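Local coordinates for hypothetical protein TT1465 (Thermus thermophilus, PDB 1WEK) that is of unknown function but belongs to the SLOG group of Rossmann-like alpha/beta proteins and assembles from six copies of one chain, at residues 18-23 / 118-123; 36-41 / 68-73; 57-62 / 84-89; 133-138 / 163-168. One frame throughout, in Å; residues are numbered along the deposited sequence.

Contact 1 (18-23 / 118-123)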
loop_
_atom_site.group_PDB
_atom_site.type_symbol
_atom_site.label_atom_id
_atom_site.label_comp_id
_atom_site.label_asym_id
_atom_site.label_seq_id
_atom_site.Cartn_x
_atom_site.Cartn_y
_atom_site.Cartn_z
ATOM N N LEU A 18 9.644 0.542 4.901
ATOM C CA LEU A 18 9.188 -0.017 3.632
ATOM C C LEU A 18 8.699 1.000 2.605
ATOM O O LEU A 18 8.682 0.719 1.404
ATOM C CB LEU A 18 8.096 -1.050 3.896
ATOM C CG LEU A 18 8.561 -2.313 4.630
ATOM C CD1 LEU A 18 7.389 -3.135 5.097
ATOM C CD2 LEU A 18 9.425 -3.130 3.691
ATOM N N PHE A 19 8.289 2.171 3.068
ATOM C CA PHE A 19 7.815 3.201 2.163
ATOM C C PHE A 19 8.961 3.543 1.217
ATOM O O PHE A 19 8.802 3.508 0.003
ATOM C CB PHE A 19 7.386 4.452 2.942
ATOM C CG PHE A 19 6.085 4.301 3.668
ATOM C CD1 PHE A 19 4.920 3.965 2.978
ATOM C CD2 PHE A 19 6.009 4.532 5.035
ATOM C CE1 PHE A 19 3.694 3.865 3.641
ATOM C CE2 PHE A 19 4.784 4.430 5.710
ATOM C CZ PHE A 19 3.627 4.097 5.012
ATOM N N ARG A 20 10.124 3.839 1.785
ATOM C CA ARG A 20 11.288 4.181 0.976
ATOM C C ARG A 20 11.752 2.993 0.126
ATOM O O ARG A 20 12.007 3.137 -1.075
ATOM C CB ARG A 20 12.426 4.655 1.876
ATOM C CG ARG A 20 13.635 5.173 1.128
ATOM C CD ARG A 20 14.823 5.225 2.067
ATOM N NE ARG A 20 15.012 6.532 2.693
ATOM C CZ ARG A 20 15.700 7.525 2.140
ATOM N NH1 ARG A 20 16.265 7.362 0.946
ATOM N NH2 ARG A 20 15.832 8.676 2.782
ATOM N N ILE A 21 11.854 1.826 0.749
ATOM C CA ILE A 21 12.266 0.615 0.051
ATOM C C ILE A 21 11.372 0.355 -1.159
ATOM O O ILE A 21 11.870 0.048 -2.241
ATOM C CB ILE A 21 12.208 -0.593 0.983
ATOM C CG1 ILE A 21 13.229 -0.408 2.115
ATOM C CG2 ILE A 21 12.478 -1.885 0.194
ATOM C CD1 ILE A 21 13.037 -1.359 3.260
ATOM N N LEU A 22 10.057 0.482 -0.968
ATOM C CA LEU A 22 9.096 0.274 -2.043
ATOM C C LEU A 22 9.263 1.319 -3.149
ATOM O O LEU A 22 9.181 1.002 -4.340
ATOM C CB LEU A 22 7.658 0.340 -1.506
ATOM C CG LEU A 22 7.168 -0.954 -0.845
ATOM C CD1 LEU A 22 5.764 -0.768 -0.284
ATOM C CD2 LEU A 22 7.198 -2.063 -1.874
ATOM N N ALA A 23 9.467 2.564 -2.735
ATOM C CA ALA A 23 9.658 3.672 -3.660
ATOM C C ALA A 23 10.874 3.405 -4.545
ATOM O O ALA A 23 10.847 3.674 -5.742
ATOM C CB ALA A 23 9.849 4.980 -2.880
ATOM N N LEU A 118 20.162 4.794 -4.444
ATOM C CA LEU A 118 19.491 3.860 -3.559
ATOM C C LEU A 118 20.151 3.826 -2.186
ATOM O O LEU A 118 21.372 3.867 -2.077
ATOM C CB LEU A 118 19.572 2.463 -4.191
ATOM C CG LEU A 118 19.075 2.367 -5.639
ATOM C CD1 LEU A 118 19.663 1.133 -6.330
ATOM C CD2 LEU A 118 17.555 2.338 -5.640
ATOM N N ARG A 119 19.346 3.734 -1.138
ATOM C CA ARG A 119 19.878 3.670 0.217
ATOM C C ARG A 119 20.209 2.220 0.584
ATOM O O ARG A 119 21.059 1.959 1.433
ATOM C CB ARG A 119 18.848 4.216 1.219
ATOM C CG ARG A 119 18.771 5.746 1.342
ATOM C CD ARG A 119 19.990 6.320 2.098
ATOM N NE ARG A 119 19.650 7.414 3.020
ATOM C CZ ARG A 119 19.339 8.658 2.654
ATOM N NH1 ARG A 119 19.318 9.003 1.373
ATOM N NH2 ARG A 119 19.044 9.569 3.575
ATOM N N TYR A 120 19.556 1.280 -0.094
ATOM C CA TYR A 120 19.713 -0.139 0.212
ATOM C C TYR A 120 20.423 -1.052 -0.765
ATOM O O TYR A 120 20.052 -1.142 -1.938
ATOM C CB TYR A 120 18.334 -0.711 0.500
ATOM C CG TYR A 120 17.672 -0.030 1.663
ATOM C CD1 TYR A 120 16.640 0.901 1.472
ATOM C CD2 TYR A 120 18.083 -0.307 2.967
ATOM C CE1 TYR A 120 16.032 1.530 2.560
ATOM C CE2 TYR A 120 17.486 0.320 4.057
ATOM C CZ TYR A 120 16.460 1.225 3.850
ATOM O OH TYR A 120 15.822 1.761 4.948
ATOM N N PHE A 121 21.440 -1.753 -0.270
ATOM C CA PHE A 121 22.190 -2.684 -1.105
ATOM C C PHE A 121 21.258 -3.713 -1.752
ATOM O O PHE A 121 21.366 -3.976 -2.951
ATOM C CB PHE A 121 23.263 -3.421 -0.288
ATOM C CG PHE A 121 24.579 -2.684 -0.185
ATOM C CD1 PHE A 121 24.965 -2.076 1.003
ATOM C CD2 PHE A 121 25.423 -2.592 -1.279
ATOM C CE1 PHE A 121 26.168 -1.389 1.098
ATOM C CE2 PHE A 121 26.637 -1.904 -1.193
ATOM C CZ PHE A 121 27.007 -1.302 -0.000
ATOM N N PHE A 122 20.343 -4.292 -0.971
ATOM C CA PHE A 122 19.454 -5.299 -1.538
ATOM C C PHE A 122 18.610 -4.784 -2.719
ATOM O O PHE A 122 18.464 -5.484 -3.716
ATOM C CB PHE A 122 18.581 -5.959 -0.447
ATOM C CG PHE A 122 17.546 -5.057 0.182
ATOM C CD1 PHE A 122 16.313 -4.854 -0.429
ATOM C CD2 PHE A 122 17.775 -4.475 1.426
ATOM C CE1 PHE A 122 15.319 -4.088 0.195
ATOM C CE2 PHE A 122 16.795 -3.713 2.054
ATOM C CZ PHE A 122 15.561 -3.518 1.441
ATOM N N VAL A 123 18.073 -3.571 -2.637
ATOM C CA VAL A 123 17.300 -3.053 -3.776
ATOM C C VAL A 123 18.221 -2.969 -5.001
ATOM O O VAL A 123 17.882 -3.415 -6.088
ATOM C CB VAL A 123 16.732 -1.646 -3.503
ATOM C CG1 VAL A 123 16.032 -1.122 -4.763
ATOM C CG2 VAL A 123 15.749 -1.700 -2.330
#
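Ile21 presents its side chain to two aromatic rings, those of Tyr120 and Phe122, and meets each at about a right angle. Its CG1 lies 3.4 Å from Tyr120 CE1, and the CD1 methyl beyond it hangs over the rim of one face of the tyrosine ring. The CG2 branch goes to the other ring, 3.6 Å from Phe122 CE1, where it arrives at the edge, near the ring plane. Phe122 CG stands between its backbone N and carbonyl carbon (chi1 68°), a turn that carries the ring back toward helix 17-34 and lays one of its faces over Tyr120 CB. Val123 completes the apolar patch, its CG2 4.1 Å from Ile21 CG2. A beta-branched isoleucine suits this place because its two arms can serve two rings at once. Tyr120 is held between Ile21 CD1 on one face and Arg119 CB on the other, while Arg20 CD comes to its CE1 at 3.9 Å.

Farther out, the guanidinium groups of Arg20 and Arg119 lie partly over each other, planes 42° apart, with NH2 of Arg20 3.4 Å from NH2 of Arg119. Nearby carboxylates probably offset the like charges: Arg119 forms a salt bridge with Glu101, and Glu24 and Glu101 are weaker, longer partners of Arg20.

Tyr120 occupies the N-cap position of helix 121-130, so the contact sets the start of that helix against the flank of helix 17-34. Phe25 and Val126 of a second subunit pack on Leu18 and Phe122, making this helix-helix packing at a subunit interface of the six-chain assembly.

Contact 2 (36-41 / 68-73)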
loop_
_atom_site.group_PDB
_atom_site.type_symbol
_atom_site.label_atom_id
_atom_site.label_comp_id
_atom_site.label_asym_id
_atom_site.label_seq_id
_atom_site.Cartn_x
_atom_site.Cartn_y
_atom_site.Cartn_z
ATOM N N GLN A 36 15.733 0.612 -23.845
ATOM C CA GLN A 36 15.478 -0.190 -25.030
ATOM C C GLN A 36 16.678 -0.898 -25.627
ATOM O O GLN A 36 16.737 -1.145 -26.831
ATOM C CB GLN A 36 14.791 0.678 -26.080
ATOM C CG GLN A 36 13.404 1.110 -25.619
ATOM C CD GLN A 36 12.682 1.978 -26.625
ATOM O OE1 GLN A 36 12.461 1.579 -27.775
ATOM N NE2 GLN A 36 12.302 3.176 -26.195
ATOM N N VAL A 37 17.635 -1.230 -24.773
ATOM C CA VAL A 37 18.811 -1.953 -25.203
ATOM C C VAL A 37 19.041 -3.047 -24.174
ATOM O O VAL A 37 18.653 -2.911 -23.008
ATOM C CB VAL A 37 20.046 -1.042 -25.256
ATOM C CG1 VAL A 37 19.858 0.010 -26.346
ATOM C CG2 VAL A 37 20.256 -0.370 -23.903
ATOM N N PRO A 38 19.639 -4.167 -24.599
ATOM C CA PRO A 38 19.910 -5.267 -23.676
ATOM C C PRO A 38 20.879 -4.688 -22.646
ATOM O O PRO A 38 21.802 -3.946 -23.011
ATOM C CB PRO A 38 20.560 -6.308 -24.576
ATOM C CG PRO A 38 19.963 -6.017 -25.905
ATOM C CD PRO A 38 20.033 -4.530 -25.967
ATOM N N LEU A 39 20.659 -4.996 -21.373
ATOM C CA LEU A 39 21.507 -4.461 -20.326
ATOM C C LEU A 39 22.450 -5.499 -19.731
ATOM O O LEU A 39 22.042 -6.612 -19.381
ATOM C CB LEU A 39 20.643 -3.850 -19.221
ATOM C CG LEU A 39 19.708 -2.720 -19.661
ATOM C CD1 LEU A 39 18.773 -2.362 -18.536
ATOM C CD2 LEU A 39 20.523 -1.518 -20.075
ATOM N N VAL A 40 23.715 -5.101 -19.631
ATOM C CA VAL A 40 24.776 -5.925 -19.093
ATOM C C VAL A 40 25.281 -5.335 -17.776
ATOM O O VAL A 40 25.693 -4.170 -17.721
ATOM C CB VAL A 40 25.946 -5.998 -20.088
ATOM C CG1 VAL A 40 27.125 -6.717 -19.455
ATOM C CG2 VAL A 40 25.498 -6.716 -21.363
ATOM N N SER A 41 25.234 -6.132 -16.715
ATOM C CA SER A 41 25.705 -5.678 -15.411
ATOM C C SER A 41 27.202 -5.887 -15.360
ATOM O O SER A 41 27.696 -6.955 -15.716
ATOM C CB SER A 41 25.012 -6.452 -14.303
ATOM O OG SER A 41 23.693 -5.966 -14.163
ATOM N N ALA A 68 28.792 -2.672 -29.579
ATOM C CA ALA A 68 28.009 -3.854 -29.942
ATOM C C ALA A 68 26.506 -3.645 -29.755
ATOM O O ALA A 68 25.687 -4.464 -30.188
ATOM C CB ALA A 68 28.468 -5.047 -29.124
ATOM N N GLY A 69 26.135 -2.554 -29.101
ATOM C CA GLY A 69 24.728 -2.293 -28.896
ATOM C C GLY A 69 24.156 -2.559 -27.512
ATOM O O GLY A 69 22.937 -2.545 -27.354
ATOM N N PHE A 70 25.000 -2.820 -26.515
ATOM C CA PHE A 70 24.494 -3.048 -25.154
ATOM C C PHE A 70 24.587 -1.783 -24.305
ATOM O O PHE A 70 25.365 -0.865 -24.599
ATOM C CB PHE A 70 25.293 -4.134 -24.417
ATOM C CG PHE A 70 25.256 -5.474 -25.069
ATOM C CD1 PHE A 70 26.219 -5.829 -26.004
ATOM C CD2 PHE A 70 24.241 -6.371 -24.772
ATOM C CE1 PHE A 70 26.175 -7.054 -26.635
ATOM C CE2 PHE A 70 24.180 -7.608 -25.399
ATOM C CZ PHE A 70 25.146 -7.954 -26.333
ATOM N N GLY A 71 23.773 -1.739 -23.257
ATOM C CA GLY A 71 23.825 -0.637 -22.320
ATOM C C GLY A 71 24.539 -1.242 -21.114
ATOM O O GLY A 71 24.389 -2.437 -20.845
ATOM N N VAL A 72 25.346 -0.463 -20.405
ATOM C CA VAL A 72 26.021 -1.004 -19.237
ATOM C C VAL A 72 25.372 -0.463 -17.976
ATOM O O VAL A 72 24.924 0.691 -17.938
ATOM C CB VAL A 72 27.533 -0.662 -19.211
ATOM C CG1 VAL A 72 28.214 -1.263 -20.417
ATOM C CG2 VAL A 72 27.741 0.843 -19.168
ATOM N N VAL A 73 25.296 -1.320 -16.965
ATOM C CA VAL A 73 24.731 -0.965 -15.671
ATOM C C VAL A 73 25.808 -1.261 -14.630
ATOM O O VAL A 73 26.289 -2.396 -14.537
ATOM C CB VAL A 73 23.483 -1.805 -15.359
ATOM C CG1 VAL A 73 22.883 -1.365 -14.041
ATOM C CG2 VAL A 73 22.465 -1.659 -16.475
#
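Gly69 and Phe70 bring the chain from the end of helix 53-68 alongside Val37 and Pro38. Gly69 closes the helix in a Schellman motif; its positive phi of 104° is one that glycine adopts easily, since a CB here would press on the preceding carbonyl. Its own O lies 3.8 Å from Pro38 CD. Phe70 follows, with CG beside the backbone N and its ring sent across the neighbouring segment. CD2 comes nearest, 3.7 Å from Pro38 CB and 3.6 Å from Val40 CG2, so that one ring atom meets both Pro38, just ahead of the strand, and Val40, within it.

At Gly71 the parallel pairing begins. Its N donates to Pro38 O over 3.0 Å in an almost straight bond (175°), and its O accepts from Val40 N, also at 3.0 Å. A side chain would run into Val37 CG2 and crowd Leu39 CD2, which makes glycine the natural residue here. Val72 turns to the same face of the sheet as Val40. Val73 returns to the face of Leu39, where its CG2 meets Leu39 CB at 4.0 Å, and its N donates to Val40 O. Valines suit both positions, being compact and content in extended backbone.

Strands 39-43 and 71-74 are joined through helix 53-68 as a beta-alpha-beta unit. Strand 132-137 flanks the first and strand 95-100 the second, while Leu65 of helix 53-68 and Leu210 of helix 203-211 pack against Phe70.

Contact 3 (57-62 / 84-89)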
loop_
_atom_site.group_PDB
_atom_site.type_symbol
_atom_site.label_atom_id
_atom_site.label_comp_id
_atom_site.label_asym_id
_atom_site.label_seq_id
_atom_site.Cartn_x
_atom_site.Cartn_y
_atom_site.Cartn_z
ATOM N N ALA A 57 41.146 -1.848 -18.711
ATOM C CA ALA A 57 40.366 -2.973 -19.213
ATOM C C ALA A 57 38.883 -2.634 -19.115
ATOM O O ALA A 57 38.107 -2.918 -20.029
ATOM C CB ALA A 57 40.676 -4.223 -18.403
ATOM N N GLY A 58 38.503 -2.017 -18.001
ATOM C CA GLY A 58 37.117 -1.644 -17.791
ATOM C C GLY A 58 36.682 -0.630 -18.836
ATOM O O GLY A 58 35.554 -0.703 -19.360
ATOM N N TYR A 59 37.573 0.313 -19.154
ATOM C CA TYR A 59 37.225 1.305 -20.153
ATOM C C TYR A 59 36.962 0.610 -21.489
ATOM O O TYR A 59 35.964 0.894 -22.130
ATOM C CB TYR A 59 38.317 2.370 -20.308
ATOM C CG TYR A 59 37.921 3.426 -21.314
ATOM C CD1 TYR A 59 38.099 3.213 -22.681
ATOM C CD2 TYR A 59 37.277 4.594 -20.908
ATOM C CE1 TYR A 59 37.639 4.127 -23.617
ATOM C CE2 TYR A 59 36.811 5.517 -21.841
ATOM C CZ TYR A 59 36.990 5.271 -23.193
ATOM O OH TYR A 59 36.464 6.135 -24.122
ATOM N N ARG A 60 37.837 -0.317 -21.878
ATOM C CA ARG A 60 37.685 -1.050 -23.138
ATOM C C ARG A 60 36.386 -1.853 -23.197
ATOM O O ARG A 60 35.706 -1.859 -24.224
ATOM C CB ARG A 60 38.883 -1.995 -23.374
ATOM C CG ARG A 60 40.254 -1.319 -23.527
ATOM C CD ARG A 60 41.181 -2.172 -24.401
ATOM N NE ARG A 60 41.511 -3.453 -23.785
ATOM C CZ ARG A 60 41.709 -4.594 -24.442
ATOM N NH1 ARG A 60 41.608 -4.646 -25.764
ATOM N NH2 ARG A 60 42.024 -5.694 -23.765
ATOM N N LEU A 61 36.053 -2.544 -22.104
ATOM C CA LEU A 61 34.828 -3.344 -22.019
ATOM C C LEU A 61 33.627 -2.425 -22.198
ATOM O O LEU A 61 32.724 -2.712 -22.973
ATOM C CB LEU A 61 34.707 -3.999 -20.642
ATOM C CG LEU A 61 34.113 -5.391 -20.431
ATOM C CD1 LEU A 61 33.369 -5.385 -19.112
ATOM C CD2 LEU A 61 33.203 -5.798 -21.557
ATOM N N GLY A 62 33.620 -1.327 -21.444
ATOM C CA GLY A 62 32.524 -0.380 -21.526
ATOM C C GLY A 62 32.329 0.117 -22.944
ATOM O O GLY A 62 31.211 0.146 -23.447
ATOM N N VAL A 84 34.143 1.779 -16.700
ATOM C CA VAL A 84 33.140 1.072 -17.491
ATOM C C VAL A 84 32.026 2.004 -17.968
ATOM O O VAL A 84 31.602 1.906 -19.109
ATOM C CB VAL A 84 32.489 -0.087 -16.711
ATOM C CG1 VAL A 84 31.360 -0.700 -17.558
ATOM C CG2 VAL A 84 33.536 -1.143 -16.359
ATOM N N ASN A 85 31.540 2.884 -17.092
ATOM C CA ASN A 85 30.492 3.843 -17.470
ATOM C C ASN A 85 31.049 4.821 -18.510
ATOM O O ASN A 85 30.359 5.208 -19.464
ATOM C CB ASN A 85 30.024 4.658 -16.266
ATOM C CG ASN A 85 29.126 3.878 -15.327
ATOM O OD1 ASN A 85 29.435 3.728 -14.150
ATOM N ND2 ASN A 85 27.997 3.404 -15.836
ATOM N N ARG A 86 32.300 5.230 -18.305
ATOM C CA ARG A 86 32.961 6.167 -19.202
ATOM C C ARG A 86 33.130 5.599 -20.603
ATOM O O ARG A 86 32.838 6.268 -21.592
ATOM C CB ARG A 86 34.328 6.551 -18.650
ATOM C CG ARG A 86 34.965 7.736 -19.367
ATOM C CD ARG A 86 36.302 8.093 -18.731
ATOM N NE ARG A 86 36.854 9.334 -19.256
ATOM C CZ ARG A 86 37.997 9.870 -18.839
ATOM N NH1 ARG A 86 38.703 9.267 -17.891
ATOM N NH2 ARG A 86 38.434 11.006 -19.371
ATOM N N GLY A 87 33.610 4.367 -20.684
ATOM C CA GLY A 87 33.799 3.754 -21.979
ATOM C C GLY A 87 32.501 3.734 -22.754
ATOM O O GLY A 87 32.478 4.017 -23.954
ATOM N N ALA A 88 31.420 3.404 -22.058
ATOM C CA ALA A 88 30.102 3.331 -22.660
ATOM C C ALA A 88 29.619 4.726 -23.024
ATOM O O ALA A 88 29.231 4.989 -24.164
ATOM C CB ALA A 88 29.129 2.693 -21.699
ATOM N N TYR A 89 29.644 5.609 -22.034
ATOM C CA TYR A 89 29.218 6.982 -22.217
ATOM C C TYR A 89 29.882 7.605 -23.436
ATOM O O TYR A 89 29.209 8.071 -24.356
ATOM C CB TYR A 89 29.581 7.814 -20.995
ATOM C CG TYR A 89 28.886 9.150 -20.943
ATOM C CD1 TYR A 89 27.529 9.228 -20.634
ATOM C CD2 TYR A 89 29.591 10.336 -21.132
ATOM C CE1 TYR A 89 26.890 10.444 -20.497
ATOM C CE2 TYR A 89 28.955 11.568 -20.999
ATOM C CZ TYR A 89 27.604 11.612 -20.676
ATOM O OH TYR A 89 26.962 12.818 -20.495
HETATM O O HOH W 1 34.556 5.378 -25.592
#
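Gly58 and Val84 meet across helices 53-68 and 79-90. Gly58 O receives a CA-H...O contact from Val84 CA at 3.5 Å, and Val84 CG2 nestles against the same glycine, where a CB would be tight.

Tyr59 comes next. Its CA-CB bond leads away from the partner helix, but with CG anti to the backbone N (chi1 -178°) the ring swings back over the backbone of Gly87. Gly87 CA sits 3.7 Å from the ring centroid, 20° off its normal, a CH-pi contact that a residue without a side chain permits. The extended Arg86 chain passes the ring at its edge, CG 3.8 Å from Tyr59 CE2. The phenol and the Arg86 guanidinium both bind Glu90, by hydrogen bond and salt bridge respectively. A water also links Tyr59 OH to Gly87 O, though its leg to the phenol is short enough to be doubtful.

Gly62 and Val84 have the nearest CA atoms, 4.3 Å apart. Gly62 CA lies 3.5 Å from Val84 O, and its O is 3.5 Å from Ala88 CA; a CB on Gly62 would strike Val84 O, just as one on Gly87 would strike Tyr59 O.

Axes only 6.6 Å apart, crossing at -37°, follow from these glycines. The adhesion therefore rests largely on backbone packing and CA-H...O contacts, with the Tyr59 ring over Gly87 and polar groups gathered at the margin round Glu90.

Contact 4 (133-138 / 163-168)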
loop_
_atom_site.group_PDB
_atom_site.type_symbol
_atom_site.label_atom_id
_atom_site.label_comp_id
_atom_site.label_asym_id
_atom_site.label_seq_id
_atom_site.Cartn_x
_atom_site.Cartn_y
_atom_site.Cartn_z
ATOM N N VAL A 133 21.266 -9.409 -19.087
ATOM C CA VAL A 133 21.431 -10.446 -20.090
ATOM C C VAL A 133 22.831 -11.014 -19.910
ATOM O O VAL A 133 23.274 -11.871 -20.679
ATOM C CB VAL A 133 21.298 -9.883 -21.534
ATOM C CG1 VAL A 133 19.890 -9.360 -21.773
ATOM C CG2 VAL A 133 22.303 -8.768 -21.750
ATOM N N GLY A 134 23.528 -10.526 -18.885
ATOM C CA GLY A 134 24.886 -10.986 -18.607
ATOM C C GLY A 134 25.548 -10.251 -17.439
ATOM O O GLY A 134 25.069 -9.201 -17.016
ATOM N N PHE A 135 26.644 -10.807 -16.921
ATOM C CA PHE A 135 27.386 -10.222 -15.804
ATOM C C PHE A 135 28.887 -10.350 -16.046
ATOM O O PHE A 135 29.380 -11.435 -16.366
ATOM C CB PHE A 135 27.064 -10.937 -14.478
ATOM C CG PHE A 135 25.611 -11.004 -14.167
ATOM C CD1 PHE A 135 24.820 -12.029 -14.697
ATOM C CD2 PHE A 135 25.011 -10.017 -13.398
ATOM C CE1 PHE A 135 23.448 -12.063 -14.464
ATOM C CE2 PHE A 135 23.635 -10.036 -13.157
ATOM C CZ PHE A 135 22.852 -11.058 -13.691
ATOM N N VAL A 136 29.603 -9.242 -15.884
ATOM C CA VAL A 136 31.051 -9.227 -16.053
ATOM C C VAL A 136 31.715 -8.757 -14.747
ATOM O O VAL A 136 31.445 -7.664 -14.245
ATOM C CB VAL A 136 31.485 -8.281 -17.196
ATOM C CG1 VAL A 136 32.965 -8.510 -17.526
ATOM C CG2 VAL A 136 30.616 -8.526 -18.451
ATOM N N PHE A 137 32.592 -9.581 -14.200
ATOM C CA PHE A 137 33.285 -9.206 -12.969
ATOM C C PHE A 137 34.768 -8.899 -13.204
ATOM O O PHE A 137 35.547 -9.779 -13.571
ATOM C CB PHE A 137 33.096 -10.309 -11.925
ATOM C CG PHE A 137 31.649 -10.504 -11.532
ATOM C CD1 PHE A 137 30.806 -11.296 -12.300
ATOM C CD2 PHE A 137 31.109 -9.798 -10.467
ATOM C CE1 PHE A 137 29.436 -11.377 -12.024
ATOM C CE2 PHE A 137 29.729 -9.870 -10.178
ATOM C CZ PHE A 137 28.893 -10.663 -10.967
ATOM N N LEU A 138 35.146 -7.633 -13.016
ATOM C CA LEU A 138 36.540 -7.226 -13.189
ATOM C C LEU A 138 37.209 -7.226 -11.815
ATOM O O LEU A 138 36.523 -7.307 -10.794
ATOM C CB LEU A 138 36.603 -5.822 -13.820
ATOM C CG LEU A 138 36.179 -5.727 -15.290
ATOM C CD1 LEU A 138 35.283 -4.505 -15.524
ATOM C CD2 LEU A 138 37.418 -5.658 -16.160
ATOM N N PHE A 163 22.045 -16.614 -17.524
ATOM C CA PHE A 163 22.747 -15.729 -18.440
ATOM C C PHE A 163 24.251 -15.881 -18.255
ATOM O O PHE A 163 24.700 -16.395 -17.243
ATOM C CB PHE A 163 22.329 -14.281 -18.208
ATOM C CG PHE A 163 20.879 -14.022 -18.498
ATOM C CD1 PHE A 163 19.937 -14.031 -17.473
ATOM C CD2 PHE A 163 20.451 -13.767 -19.799
ATOM C CE1 PHE A 163 18.582 -13.786 -17.735
ATOM C CE2 PHE A 163 19.104 -13.521 -20.074
ATOM C CZ PHE A 163 18.168 -13.530 -19.035
ATOM N N PRO A 164 25.052 -15.436 -19.234
ATOM C CA PRO A 164 26.508 -15.562 -19.114
ATOM C C PRO A 164 27.138 -14.809 -17.932
ATOM O O PRO A 164 26.741 -13.691 -17.604
ATOM C CB PRO A 164 27.023 -15.017 -20.450
ATOM C CG PRO A 164 25.847 -15.084 -21.364
ATOM C CD PRO A 164 24.681 -14.770 -20.493
ATOM N N VAL A 165 28.117 -15.443 -17.292
ATOM C CA VAL A 165 28.856 -14.820 -16.192
ATOM C C VAL A 165 30.342 -14.906 -16.546
ATOM O O VAL A 165 30.867 -15.986 -16.819
ATOM C CB VAL A 165 28.636 -15.526 -14.847
ATOM C CG1 VAL A 165 29.592 -14.942 -13.813
ATOM C CG2 VAL A 165 27.196 -15.356 -14.378
ATOM N N PHE A 166 31.016 -13.762 -16.571
ATOM C CA PHE A 166 32.433 -13.749 -16.886
ATOM C C PHE A 166 33.276 -13.102 -15.791
ATOM O O PHE A 166 32.823 -12.190 -15.110
ATOM C CB PHE A 166 32.676 -12.986 -18.191
ATOM C CG PHE A 166 32.074 -13.635 -19.393
ATOM C CD1 PHE A 166 30.764 -13.370 -19.757
ATOM C CD2 PHE A 166 32.823 -14.509 -20.168
ATOM C CE1 PHE A 166 30.212 -13.964 -20.877
ATOM C CE2 PHE A 166 32.281 -15.107 -21.285
ATOM C CZ PHE A 166 30.975 -14.832 -21.638
ATOM N N LEU A 167 34.503 -13.589 -15.630
ATOM C CA LEU A 167 35.439 -13.021 -14.667
ATOM C C LEU A 167 36.624 -12.606 -15.512
ATOM O O LEU A 167 37.275 -13.446 -16.130
ATOM C CB LEU A 167 35.912 -14.054 -13.648
ATOM C CG LEU A 167 34.892 -14.907 -12.895
ATOM C CD1 LEU A 167 35.592 -15.508 -11.704
ATOM C CD2 LEU A 167 33.689 -14.071 -12.430
ATOM N N LEU A 168 36.892 -11.310 -15.563
ATOM C CA LEU A 168 38.014 -10.820 -16.338
ATOM C C LEU A 168 39.280 -10.740 -15.514
ATOM O O LEU A 168 39.269 -10.252 -14.378
ATOM C CB LEU A 168 37.695 -9.447 -16.938
ATOM C CG LEU A 168 36.997 -9.499 -18.296
ATOM C CD1 LEU A 168 36.578 -8.095 -18.729
ATOM C CD2 LEU A 168 37.954 -10.128 -19.313
#
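Strands 134-137 and 165-168 run parallel, 16° apart, stitched by four backbone hydrogen bonds: Phe135 N to Pro164 O, Phe166 N to Phe135 O, Phe137 N to Phe166 O and Leu168 N to Phe137 O. Phe135, Phe166 and Phe137 thus each use both N and O in this pairing.

Ahead of the strands, Phe163 lays one ring face over Val133 N, its CD2 3.5 Å from Val133 CA. Proline at 164 can still take part because only its O is needed.

On one face of the sheet Phe135, Phe137, Val165 and Leu167 interleave. Val165 spreads its methyls between the two rings, CG2 4.1 Å from Phe135 CD1 and CG1 4.0 Å from Phe137 CE1, while Leu167 CD2 reaches Phe137 CB at 3.8 Å. Large apolar residues suit this face: Phe137 and Val165 pack against helix 142-156, and Phe135 leans on Ser41 and Phe43 of strand 39-43. Opposite stand Val136 and Phe166, both packed on Val206 of helix 203-211. Leu138 and Leu168 lie side by side, CD2 of the former 3.6 Å from CD1 of the latter, which also meets Val136 CG1.

With helix 142-156 as the connection, this is a beta-alpha-beta crossover in a parallel, Rossmann-like sheet with helices on both sides.

From the N terminus, helix 17-34 opens the long loop that contact 1 closes at 118-123, and contacts 2 and 3 both lie within it. These two cross: helix 53-68, which carries 57-62, joins the strands paired in contact 2, and helix 79-90 follows them. They touch where Val72 meets Ala88. After contact 1 closes, helix 121-130 runs into strand 132-137, which opens contact 4, in series with the others. That strand lies beside 39-43, so contacts 2 and 4 share one sheet, while Leu61 of contact 3 packs on Val136 and Leu168. Contact 1 stands apart, its centre about 24 Å from that of contact 2, tying helix 17-34 to helix 121-130 beside the sheet.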